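Local coordinates for UPF0234 protein XC_3703 (Xanthomonas campestris pv. campestris, PDB 5B7W), which binds cyclic di-GMP as an effector regulating virulence and biofilm formation, and without the ligand promotes binding of a transcriptional regulator to its target genes, at residues A[13-25]-A[62-74]. Sequence-based numbering, arbitrary orientation.
Sequences HELTNAVDQANRE and DILRARLLARGID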
loop_
_atom_site.group_PDB
_atom_site.type_symbol
_atom_site.label_atom_id
_atom_site.label_comp_id
_atom_site.label_asym_id
_atom_site.label_seq_id
_atom_site.Cartn_x
_atom_site.Cartn_y
_atom_site.Cartn_z
ATOM N N HIS A 13 8.931 -9.754 -0.601
ATOM C CA HIS A 13 9.910 -10.109 0.421
ATOM C C HIS A 13 9.971 -9.050 1.514
ATOM O O HIS A 13 9.967 -9.375 2.708
ATOM C CB HIS A 13 11.292 -10.306 -0.197
ATOM C CG HIS A 13 12.386 -10.392 0.819
ATOM N ND1 HIS A 13 12.493 -11.441 1.706
ATOM C CD2 HIS A 13 13.401 -9.546 1.112
ATOM C CE1 HIS A 13 13.536 -11.244 2.494
ATOM N NE2 HIS A 13 14.103 -10.101 2.155
ATOM N N GLU A 14 10.041 -7.775 1.125
ATOM C CA GLU A 14 10.103 -6.706 2.116
ATOM C C GLU A 14 8.834 -6.661 2.956
ATOM O O GLU A 14 8.881 -6.341 4.150
ATOM C CB GLU A 14 10.346 -5.362 1.429
ATOM C CG GLU A 14 11.679 -5.259 0.693
ATOM C CD GLU A 14 12.872 -5.068 1.621
ATOM O OE1 GLU A 14 12.748 -5.320 2.839
ATOM O OE2 GLU A 14 13.943 -4.659 1.125
ATOM N N LEU A 15 7.687 -6.978 2.350
ATOM C CA LEU A 15 6.458 -7.104 3.126
ATOM C C LEU A 15 6.583 -8.218 4.157
ATOM O O LEU A 15 6.108 -8.082 5.291
ATOM C CB LEU A 15 5.272 -7.358 2.196
ATOM C CG LEU A 15 3.914 -7.590 2.864
ATOM C CD1 LEU A 15 3.550 -6.428 3.774
ATOM C CD2 LEU A 15 2.832 -7.815 1.819
ATOM N N THR A 16 7.230 -9.323 3.782
ATOM C CA THR A 16 7.461 -10.409 4.729
ATOM C C THR A 16 8.471 -10.002 5.796
ATOM O O THR A 16 8.293 -10.317 6.979
ATOM C CB THR A 16 7.940 -11.658 3.987
ATOM O OG1 THR A 16 6.959 -12.043 3.016
ATOM C CG2 THR A 16 8.162 -12.808 4.958
ATOM N N ASN A 17 9.537 -9.303 5.397
ATOM C CA ASN A 17 10.535 -8.857 6.364
ATOM C C ASN A 17 9.927 -7.917 7.395
ATOM O O ASN A 17 10.205 -8.036 8.594
ATOM C CB ASN A 17 11.702 -8.179 5.646
ATOM C CG ASN A 17 12.780 -9.159 5.228
ATOM O OD1 ASN A 17 13.839 -8.763 4.741
ATOM N ND2 ASN A 17 12.517 -10.447 5.420
ATOM N N ALA A 18 9.087 -6.978 6.948
ATOM C CA ALA A 18 8.487 -6.020 7.872
ATOM C C ALA A 18 7.615 -6.718 8.909
ATOM O O ALA A 18 7.624 -6.348 10.089
ATOM C CB ALA A 18 7.676 -4.982 7.098
ATOM N N VAL A 19 6.856 -7.733 8.489
ATOM C CA VAL A 19 6.021 -8.471 9.431
ATOM C C VAL A 19 6.886 -9.269 10.400
ATOM O O VAL A 19 6.600 -9.329 11.602
ATOM C CB VAL A 19 5.033 -9.377 8.673
ATOM C CG1 VAL A 19 4.209 -10.202 9.653
ATOM C CG2 VAL A 19 4.127 -8.541 7.784
ATOM N N ASP A 20 7.957 -9.889 9.898
ATOM C CA ASP A 20 8.864 -10.624 10.774
ATOM C C ASP A 20 9.532 -9.694 11.778
ATOM O O ASP A 20 9.665 -10.036 12.959
ATOM C CB ASP A 20 9.918 -11.361 9.947
ATOM C CG ASP A 20 9.320 -12.436 9.065
ATOM O OD1 ASP A 20 8.310 -13.047 9.472
ATOM O OD2 ASP A 20 9.862 -12.672 7.964
ATOM N N GLN A 21 9.960 -8.513 11.328
ATOM C CA GLN A 21 10.576 -7.561 12.245
ATOM C C GLN A 21 9.564 -7.013 13.243
ATOM O O GLN A 21 9.931 -6.692 14.379
ATOM C CB GLN A 21 11.232 -6.420 11.463
ATOM C CG GLN A 21 12.368 -6.870 10.555
ATOM C CD GLN A 21 12.906 -5.752 9.679
ATOM O OE1 GLN A 21 12.516 -4.591 9.822
ATOM N NE2 GLN A 21 13.800 -6.100 8.760
ATOM N N ALA A 22 8.294 -6.903 12.845
ATOM C CA ALA A 22 7.266 -6.447 13.776
ATOM C C ALA A 22 7.022 -7.475 14.874
ATOM O O ALA A 22 6.838 -7.113 16.041
ATOM C CB ALA A 22 5.971 -6.139 13.025
ATOM N N ASN A 23 7.009 -8.762 14.517
ATOM C CA ASN A 23 6.885 -9.804 15.532
ATOM C C ASN A 23 8.112 -9.841 16.433
ATOM O O ASN A 23 7.990 -10.011 17.652
ATOM C CB ASN A 23 6.660 -11.162 14.867
ATOM C CG ASN A 23 5.225 -11.362 14.426
ATOM O OD1 ASN A 23 4.289 -11.078 15.176
ATOM N ND2 ASN A 23 5.040 -11.841 13.202
ATOM N N ARG A 24 9.304 -9.685 15.851
ATOM C CA ARG A 24 10.518 -9.610 16.657
ATOM C C ARG A 24 10.487 -8.404 17.585
ATOM O O ARG A 24 10.963 -8.474 18.726
ATOM C CB ARG A 24 11.747 -9.554 15.750
ATOM C CG ARG A 24 12.262 -10.913 15.304
ATOM C CD ARG A 24 13.411 -11.377 16.185
ATOM N NE ARG A 24 14.599 -10.544 16.012
ATOM C CZ ARG A 24 15.558 -10.787 15.125
ATOM N NH1 ARG A 24 15.475 -11.842 14.326
ATOM N NH2 ARG A 24 16.603 -9.975 15.036
ATOM N N GLU A 25 9.920 -7.289 17.119
ATOM C CA GLU A 25 9.888 -6.080 17.934
ATOM C C GLU A 25 8.943 -6.236 19.120
ATOM O O GLU A 25 9.203 -5.697 20.202
ATOM C CB GLU A 25 9.489 -4.883 17.072
ATOM C CG GLU A 25 9.887 -3.539 17.649
ATOM C CD GLU A 25 10.007 -2.467 16.583
ATOM O OE1 GLU A 25 9.058 -1.671 16.427
ATOM O OE2 GLU A 25 11.050 -2.425 15.897
ATOM N N ASP A 62 1.063 1.047 15.234
ATOM C CA ASP A 62 2.209 1.948 15.174
ATOM C C ASP A 62 3.494 1.184 14.884
ATOM O O ASP A 62 4.362 1.670 14.148
ATOM C CB ASP A 62 2.331 2.729 16.481
ATOM C CG ASP A 62 1.080 3.523 16.807
ATOM O OD1 ASP A 62 0.352 3.898 15.865
ATOM O OD2 ASP A 62 0.824 3.770 18.004
ATOM N N ILE A 63 3.635 -0.013 15.456
ATOM C CA ILE A 63 4.798 -0.845 15.163
ATOM C C ILE A 63 4.771 -1.299 13.710
ATOM O O ILE A 63 5.788 -1.254 13.008
ATOM C CB ILE A 63 4.854 -2.048 16.122
ATOM C CG1 ILE A 63 5.004 -1.576 17.569
ATOM C CG2 ILE A 63 5.990 -2.987 15.737
ATOM C CD1 ILE A 63 4.905 -2.694 18.582
ATOM N N LEU A 64 3.603 -1.745 13.239
ATOM C CA LEU A 64 3.495 -2.246 11.873
ATOM C C LEU A 64 3.776 -1.147 10.856
ATOM O O LEU A 64 4.425 -1.389 9.832
ATOM C CB LEU A 64 2.110 -2.852 11.645
ATOM C CG LEU A 64 1.868 -3.479 10.271
ATOM C CD1 LEU A 64 2.844 -4.621 10.022
ATOM C CD2 LEU A 64 0.431 -3.960 10.142
ATOM N N ARG A 65 3.294 0.071 11.119
ATOM C CA ARG A 65 3.589 1.192 10.231
ATOM C C ARG A 65 5.087 1.460 10.170
ATOM O O ARG A 65 5.663 1.594 9.084
ATOM C CB ARG A 65 2.842 2.446 10.687
ATOM C CG ARG A 65 1.355 2.460 10.369
ATOM C CD ARG A 65 0.812 3.882 10.445
ATOM N NE ARG A 65 -0.570 3.982 9.984
ATOM C CZ ARG A 65 -1.607 4.223 10.780
ATOM N NH1 ARG A 65 -1.422 4.392 12.082
ATOM N NH2 ARG A 65 -2.830 4.298 10.273
ATOM N N ALA A 66 5.738 1.535 11.335
ATOM C CA ALA A 66 7.165 1.841 11.370
ATOM C C ALA A 66 7.984 0.754 10.687
ATOM O O ALA A 66 8.974 1.047 10.007
ATOM C CB ALA A 66 7.625 2.032 12.814
ATOM N N ARG A 67 7.586 -0.509 10.855
ATOM C CA ARG A 67 8.316 -1.596 10.212
ATOM C C ARG A 67 8.157 -1.551 8.697
ATOM O O ARG A 67 9.137 -1.713 7.960
ATOM C CB ARG A 67 7.851 -2.945 10.762
ATOM C CG ARG A 67 8.265 -3.210 12.203
ATOM C CD ARG A 67 9.747 -2.942 12.411
ATOM N NE ARG A 67 9.977 -1.685 13.118
ATOM C CZ ARG A 67 11.076 -0.948 12.995
ATOM N NH1 ARG A 67 12.050 -1.337 12.183
ATOM N NH2 ARG A 67 11.199 0.181 13.680
ATOM N N LEU A 68 6.933 -1.330 8.215
ATOM C CA LEU A 68 6.700 -1.266 6.775
ATOM C C LEU A 68 7.448 -0.095 6.151
ATOM O O LEU A 68 8.082 -0.238 5.099
ATOM C CB LEU A 68 5.201 -1.164 6.494
ATOM C CG LEU A 68 4.386 -2.433 6.749
ATOM C CD1 LEU A 68 2.903 -2.114 6.810
ATOM C CD2 LEU A 68 4.663 -3.465 5.672
ATOM N N LEU A 69 7.386 1.075 6.792
ATOM C CA LEU A 69 8.142 2.223 6.306
ATOM C C LEU A 69 9.638 1.939 6.314
ATOM O O LEU A 69 10.354 2.317 5.380
ATOM C CB LEU A 69 7.822 3.457 7.152
ATOM C CG LEU A 69 6.403 4.013 7.013
ATOM C CD1 LEU A 69 6.064 4.941 8.166
ATOM C CD2 LEU A 69 6.240 4.729 5.681
ATOM N N ALA A 70 10.124 1.251 7.353
ATOM C CA ALA A 70 11.545 0.933 7.449
ATOM C C ALA A 70 12.025 0.052 6.306
ATOM O O ALA A 70 13.227 0.029 6.020
ATOM C CB ALA A 70 11.845 0.254 8.786
ATOM N N ARG A 71 11.124 -0.678 5.650
ATOM C CA ARG A 71 11.473 -1.477 4.485
ATOM C C ARG A 71 11.048 -0.807 3.181
ATOM O O ARG A 71 10.914 -1.484 2.157
ATOM C CB ARG A 71 10.865 -2.877 4.596
ATOM C CG ARG A 71 11.283 -3.644 5.847
ATOM C CD ARG A 71 12.760 -3.447 6.172
ATOM N NE ARG A 71 13.639 -4.071 5.187
ATOM C CZ ARG A 71 14.962 -3.936 5.176
ATOM N NH1 ARG A 71 15.561 -3.194 6.097
ATOM N NH2 ARG A 71 15.684 -4.540 4.243
ATOM N N GLY A 72 10.831 0.507 3.207
ATOM C CA GLY A 72 10.565 1.261 1.998
ATOM C C GLY A 72 9.154 1.176 1.466
ATOM O O GLY A 72 8.924 1.520 0.303
ATOM N N ILE A 73 8.195 0.744 2.278
ATOM C CA ILE A 73 6.817 0.564 1.835
ATOM C C ILE A 73 5.996 1.772 2.261
ATOM O O ILE A 73 5.988 2.145 3.441
ATOM C CB ILE A 73 6.217 -0.737 2.395
ATOM C CG1 ILE A 73 7.034 -1.938 1.919
ATOM C CG2 ILE A 73 4.762 -0.876 1.975
ATOM C CD1 ILE A 73 6.661 -3.239 2.590
ATOM N N ASP A 74 5.310 2.387 1.299
ATOM C CA ASP A 74 4.380 3.474 1.589
ATOM C C ASP A 74 3.157 2.896 2.293
ATOM O O ASP A 74 2.378 2.152 1.689
ATOM C CB ASP A 74 3.989 4.185 0.297
ATOM C CG ASP A 74 3.226 5.476 0.542
ATOM O OD1 ASP A 74 2.602 5.626 1.614
ATOM O OD2 ASP A 74 3.253 6.348 -0.350
#
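Arg67 drops as a knob into the hole formed by Ala18, Gln21, Ala22 and Glu25. Its CG rests 3.7 Å from Ala22 CA, and bends at chi2 and chi3 swing the guanidinium against the Glu25 carboxylate. There Glu25 OE2 sits over one face, 3.1 Å from Arg67 NE; no N-H points at it, so this salt bridge works through charge alone. Glu14 OE1 lies at the edge of the Arg71 guanidinium, in plane, and takes a nearly straight bond from Arg71 NE (2.8 Å) plus a weak one from Arg71 NH2, a hydrogen-bonded salt bridge. A bend at chi2 (-76°) curls Glu14 toward Arg71, whose NE meets OE1 on its syn side but 28° out of the carboxylate plane. Between the ion pairs, Gln21 NE2 lies over a face of the Arg71 guanidinium.

On the sheet side, Leu68 CD2 packs 3.7 Å from both Ala18 CB and Leu15 CD1, while Ile73 CD1 reaches the backbone of Leu15. A Schellman motif (Ile73 N to Leu68 O, Gly72 N to Leu69 O), with Gly72 as C-prime residue, ends helix 54-70. The axes of 13-25 and 62-70 approach to 8.4 Å, their directions 138° apart. Both helices cover one side of domain II's RRM-like four-stranded sheet: Val19 and Leu64 meet Phe39 and Ile47.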